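Japanin (Rhipicephalus appendiculatus, PDB 4BQU) modulates the host immune response as a cholesterol-binding tick salivary lipocalin, blocking the differentiation of dendritic cells from monocytes. Local coordinates at residues A[28-33]-A[44-49]. Sequence-based numbering, arbitrary orientation.
Sequences CVKTRY and SLIYVF. With CLR (cholesterol), chain F; EDO (1,2-ethanediol), chain H.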
ATOM      1  N   CYS A  28       0.564   6.140  -9.219  1.00 47.43           N
ATOM      2  CA  CYS A  28       1.540   5.080  -9.420  1.00 45.96           C
ATOM      3  C   CYS A  28       2.186   4.690  -8.075  1.00 44.46           C
ATOM      4  O   CYS A  28       3.403   4.504  -7.995  1.00 43.57           O
ATOM      5  CB  CYS A  28       2.582   5.534 -10.445  1.00 47.72           C
ATOM      6  SG  CYS A  28       1.906   6.232 -11.984  1.00 53.28           S
ATOM      7  N   VAL A  29       1.356   4.537  -7.032  1.00 39.42           N
ATOM      8  CA  VAL A  29       1.853   4.205  -5.694  1.00 36.86           C
ATOM      9  C   VAL A  29       2.336   2.737  -5.610  1.00 37.78           C
ATOM     10  O   VAL A  29       1.639   1.805  -6.001  1.00 33.92           O
ATOM     11  CB  VAL A  29       0.836   4.555  -4.582  1.00 38.79           C
ATOM     12  CG1 VAL A  29       1.374   4.164  -3.206  1.00 37.20           C
ATOM     13  CG2 VAL A  29       0.480   6.036  -4.633  1.00 38.68           C
ATOM     14  N   LYS A  30       3.560   2.561  -5.109  1.00 34.51           N
ATOM     15  CA  LYS A  30       4.127   1.247  -4.887  1.00 33.28           C
ATOM     16  C   LYS A  30       5.176   1.310  -3.779  1.00 37.15           C
ATOM     17  O   LYS A  30       5.645   2.379  -3.424  1.00 37.41           O
ATOM     18  CB  LYS A  30       4.716   0.640  -6.147  1.00 33.73           C
ATOM     19  CG  LYS A  30       5.917   1.426  -6.729  1.00 38.26           C
ATOM     20  CD  LYS A  30       6.417   0.839  -8.010  1.00 35.57           C
ATOM     21  CE  LYS A  30       7.556   1.645  -8.549  1.00 46.16           C
ATOM     22  NZ  LYS A  30       8.043   1.108  -9.831  1.00 55.22           N
ATOM     23  N   THR A  31       5.507   0.165  -3.224  1.00 33.14           N
ATOM     24  CA  THR A  31       6.518   0.009  -2.237  1.00 33.03           C
ATOM     25  C   THR A  31       7.492  -1.096  -2.634  1.00 36.61           C
ATOM     26  O   THR A  31       7.073  -2.245  -2.793  1.00 35.59           O
ATOM     27  CB  THR A  31       5.873  -0.262  -0.830  1.00 37.54           C
ATOM     28  OG1 THR A  31       6.914  -0.572   0.090  1.00 37.01           O
ATOM     29  CG2 THR A  31       4.870  -1.382  -0.820  1.00 35.92           C
ATOM     30  N   ARG A  32       8.791  -0.788  -2.701  1.00 34.58           N
ATOM     31  CA  ARG A  32       9.808  -1.802  -2.949  1.00 35.75           C
ATOM     32  C   ARG A  32      10.504  -2.205  -1.663  1.00 38.03           C
ATOM     33  O   ARG A  32      10.707  -1.376  -0.796  1.00 38.46           O
ATOM     34  CB  ARG A  32      10.898  -1.298  -3.887  1.00 36.99           C
ATOM     35  CG  ARG A  32      10.457  -0.908  -5.248  1.00 45.91           C
ATOM     36  CD  ARG A  32      11.681  -0.887  -6.155  1.00 46.51           C
ATOM     37  NE  ARG A  32      11.345  -0.550  -7.535  1.00 50.63           N
ATOM     38  CZ  ARG A  32      11.713   0.546  -8.199  1.00 63.03           C
ATOM     39  NH1 ARG A  32      12.445   1.483  -7.606  1.00 52.00           N
ATOM     40  NH2 ARG A  32      11.336   0.718  -9.464  1.00 60.38           N
ATOM     41  N   TYR A  33      10.962  -3.451  -1.597  1.00 33.93           N
ATOM     42  CA  TYR A  33      11.785  -3.952  -0.502  1.00 33.35           C
ATOM     43  C   TYR A  33      13.194  -3.433  -0.716  1.00 40.83           C
ATOM     44  O   TYR A  33      13.729  -3.578  -1.823  1.00 40.97           O
ATOM     45  CB  TYR A  33      11.820  -5.490  -0.544  1.00 34.88           C
ATOM     46  CG  TYR A  33      12.786  -6.122   0.446  1.00 35.35           C
ATOM     47  CD1 TYR A  33      12.382  -6.458   1.726  1.00 37.45           C
ATOM     48  CD2 TYR A  33      14.086  -6.437   0.076  1.00 36.58           C
ATOM     49  CE1 TYR A  33      13.264  -7.025   2.646  1.00 38.64           C
ATOM     50  CE2 TYR A  33      14.994  -6.949   1.008  1.00 38.20           C
ATOM     51  CZ  TYR A  33      14.567  -7.269   2.281  1.00 43.10           C
ATOM     52  OH  TYR A  33      15.414  -7.821   3.204  1.00 46.12           O
ATOM     53  N   SER A  44      10.700   1.187   0.448  1.00 37.90           N
ATOM     54  CA  SER A  44      10.569   2.526  -0.100  1.00 37.12           C
ATOM     55  C   SER A  44       9.103   2.716  -0.432  1.00 39.08           C
ATOM     56  O   SER A  44       8.400   1.737  -0.670  1.00 33.62           O
ATOM     57  CB  SER A  44      11.374   2.661  -1.385  1.00 38.60           C
ATOM     58  OG  SER A  44      10.785   1.875  -2.404  1.00 45.26           O
ATOM     59  N   LEU A  45       8.627   3.961  -0.418  1.00 39.93           N
ATOM     60  CA  LEU A  45       7.308   4.288  -0.923  1.00 38.87           C
ATOM     61  C   LEU A  45       7.606   5.152  -2.130  1.00 41.61           C
ATOM     62  O   LEU A  45       8.151   6.254  -1.988  1.00 38.14           O
ATOM     63  CB  LEU A  45       6.353   5.018   0.004  1.00 38.00           C
ATOM     64  CG  LEU A  45       4.953   5.033  -0.636  1.00 43.32           C
ATOM     65  CD1 LEU A  45       4.102   3.867  -0.181  1.00 42.24           C
ATOM     66  CD2 LEU A  45       4.268   6.246  -0.375  1.00 50.61           C
ATOM     67  N   ILE A  46       7.306   4.599  -3.324  1.00 39.84           N
ATOM     68  CA  ILE A  46       7.517   5.307  -4.569  1.00 40.03           C
ATOM     69  C   ILE A  46       6.137   5.811  -5.030  1.00 42.97           C
ATOM     70  O   ILE A  46       5.180   5.027  -5.047  1.00 39.03           O
ATOM     71  CB  ILE A  46       8.155   4.382  -5.640  1.00 43.58           C
ATOM     72  CG1 ILE A  46       9.366   3.580  -5.121  1.00 44.49           C
ATOM     73  CG2 ILE A  46       8.551   5.196  -6.884  1.00 42.78           C
ATOM     74  CD1 ILE A  46      10.493   4.402  -4.678  1.00 63.88           C
ATOM     75  N   TYR A  47       6.061   7.085  -5.469  1.00 40.72           N
ATOM     76  CA  TYR A  47       4.840   7.671  -6.002  1.00 40.67           C
ATOM     77  C   TYR A  47       5.219   8.699  -7.058  1.00 49.61           C
ATOM     78  O   TYR A  47       6.360   9.165  -7.105  1.00 50.65           O
ATOM     79  CB  TYR A  47       3.950   8.261  -4.911  1.00 40.80           C
ATOM     80  CG  TYR A  47       4.624   9.321  -4.060  1.00 45.92           C
ATOM     81  CD1 TYR A  47       5.462   8.968  -3.006  1.00 47.60           C
ATOM     82  CD2 TYR A  47       4.438  10.673  -4.321  1.00 48.78           C
ATOM     83  CE1 TYR A  47       6.107   9.933  -2.241  1.00 50.20           C
ATOM     84  CE2 TYR A  47       5.059  11.653  -3.546  1.00 51.68           C
ATOM     85  CZ  TYR A  47       5.889  11.280  -2.500  1.00 63.66           C
ATOM     86  OH  TYR A  47       6.528  12.236  -1.725  1.00 73.87           O
ATOM     87  N   VAL A  48       4.273   9.030  -7.923  1.00 49.38           N
ATOM     88  CA  VAL A  48       4.476   9.989  -8.990  1.00 49.89           C
ATOM     89  C   VAL A  48       3.514  11.166  -8.793  1.00 56.74           C
ATOM     90  O   VAL A  48       2.324  10.977  -8.518  1.00 56.35           O
ATOM     91  CB  VAL A  48       4.343   9.299 -10.370  1.00 53.29           C
ATOM     92  CG1 VAL A  48       4.380  10.305 -11.486  1.00 53.60           C
ATOM     93  CG2 VAL A  48       5.456   8.275 -10.559  1.00 52.91           C
ATOM     94  N   PHE A  49       4.049  12.374  -8.925  1.00 57.32           N
ATOM     95  CA  PHE A  49       3.275  13.606  -8.844  1.00 60.91           C
ATOM     96  C   PHE A  49       2.693  13.813 -10.243  1.00 67.01           C
ATOM     97  O   PHE A  49       3.402  14.171 -11.169  1.00 66.54           O
ATOM     98  CB  PHE A  49       4.132  14.805  -8.368  1.00 65.62           C
ATOM     99  CG  PHE A  49       3.617  15.366  -7.058  1.00 69.23           C
ATOM    100  CD1 PHE A  49       2.542  16.251  -7.036  1.00 74.81           C
ATOM    101  CD2 PHE A  49       4.084  14.877  -5.845  1.00 73.42           C
ATOM    102  CE1 PHE A  49       2.002  16.702  -5.829  1.00 78.55           C
ATOM    103  CE2 PHE A  49       3.542  15.326  -4.631  1.00 75.56           C
ATOM    104  CZ  PHE A  49       2.507  16.239  -4.633  1.00 76.26           C
TER
HETATM  105  C1  CLR F 575      -1.694   7.424  -1.724  1.00 46.45           C
HETATM  106  C2  CLR F 575      -2.582   8.349  -2.565  1.00 45.46           C
HETATM  107  C3  CLR F 575      -3.988   7.784  -2.703  1.00 48.85           C
HETATM  108  C4  CLR F 575      -4.598   7.530  -1.334  1.00 46.14           C
HETATM  109  C5  CLR F 575      -3.707   6.675  -0.461  1.00 43.00           C
HETATM  110  C6  CLR F 575      -4.197   5.605   0.151  1.00 39.42           C
HETATM  111  C7  CLR F 575      -3.406   4.687   1.027  1.00 39.55           C
HETATM  112  C8  CLR F 575      -2.119   5.328   1.531  1.00 40.87           C
HETATM  113  C9  CLR F 575      -1.394   6.006   0.354  1.00 42.32           C
HETATM  114  C10 CLR F 575      -2.250   7.135  -0.316  1.00 43.86           C
HETATM  115  C11 CLR F 575       0.015   6.474   0.760  1.00 38.09           C
HETATM  116  C12 CLR F 575       0.857   5.399   1.454  1.00 35.35           C
HETATM  117  C13 CLR F 575       0.158   4.782   2.683  1.00 37.42           C
HETATM  118  C14 CLR F 575      -1.206   4.268   2.168  1.00 39.57           C
HETATM  119  C15 CLR F 575      -1.726   3.419   3.332  1.00 36.57           C
HETATM  120  C16 CLR F 575      -0.455   2.737   3.867  1.00 35.34           C
HETATM  121  C17 CLR F 575       0.750   3.453   3.226  1.00 34.57           C
HETATM  122  C18 CLR F 575       0.021   5.821   3.809  1.00 38.74           C
HETATM  123  C19 CLR F 575      -2.227   8.442   0.508  1.00 43.20           C
HETATM  124  C20 CLR F 575       1.974   3.468   4.164  1.00 34.18           C
HETATM  125  C21 CLR F 575       3.222   4.080   3.546  1.00 37.04           C
HETATM  126  C22 CLR F 575       2.305   2.057   4.679  1.00 36.90           C
HETATM  127  C23 CLR F 575       2.479   0.949   3.633  1.00 39.13           C
HETATM  128  C24 CLR F 575       2.798  -0.403   4.296  1.00 41.68           C
HETATM  129  C25 CLR F 575       2.806  -1.698   3.455  1.00 42.49           C
HETATM  130  C26 CLR F 575       2.323  -1.538   2.052  1.00 36.36           C
HETATM  131  C27 CLR F 575       4.057  -2.522   3.511  1.00 39.43           C
HETATM  132  O1  CLR F 575      -4.801   8.710  -3.438  1.00 52.65           O
HETATM  133  C1  EDO H 702       9.431  -3.683  -9.343  1.00 52.66           C
HETATM  134  O1  EDO H 702      10.498  -3.491  -8.451  1.00 51.27           O
HETATM  135  C2  EDO H 702       9.403  -2.521 -10.310  1.00 59.20           C
HETATM  136  O2  EDO H 702       9.194  -1.338  -9.589  1.00 60.05           O
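The antiparallel hairpin of strands 29-37 and 40-49 forms part of the lipocalin barrel wall, with K30 and I46 as a hydrogen-bonded pair. K30 N donates to I46 O at 3.0 Å, and I46 N returns a bond to K30 O at 2.8 Å. S44 N donates to R32 O, while R32 N makes only weak bonds to S44 O and OG. T31 OG1 donates to S44 O at 2.8 Å. The T31 chi1 of 173° sets OG1 anti to the backbone N and turns T31 CG2 to cholesterol C26, 3.8 Å away. V29 and L45 also meet the sterol. V29 CG1 meets L45 CD1 at 4.1 Å, V29 CG2 lies near cholesterol C1, and L45 CD1 is 3.8 Å from cholesterol C21. On the other face, the extended K30 chain lies across I46, with K30 CG 3.9 Å from I46 CB. K30 NZ, R32 NE and R32 NH2 all donate to O2 of a 1,2-ethanediol, probably from the crystallisation liquor. At C28, where the chain turns a corner before strand 29-37, CB packs on V48 CG2, and SG is disulfide-bonded to C150. The two faces thus differ in chemistry: methyl groups line the sterol pocket, while the other mixes apolar I46 with S44 and the polar ends of K30 and R32.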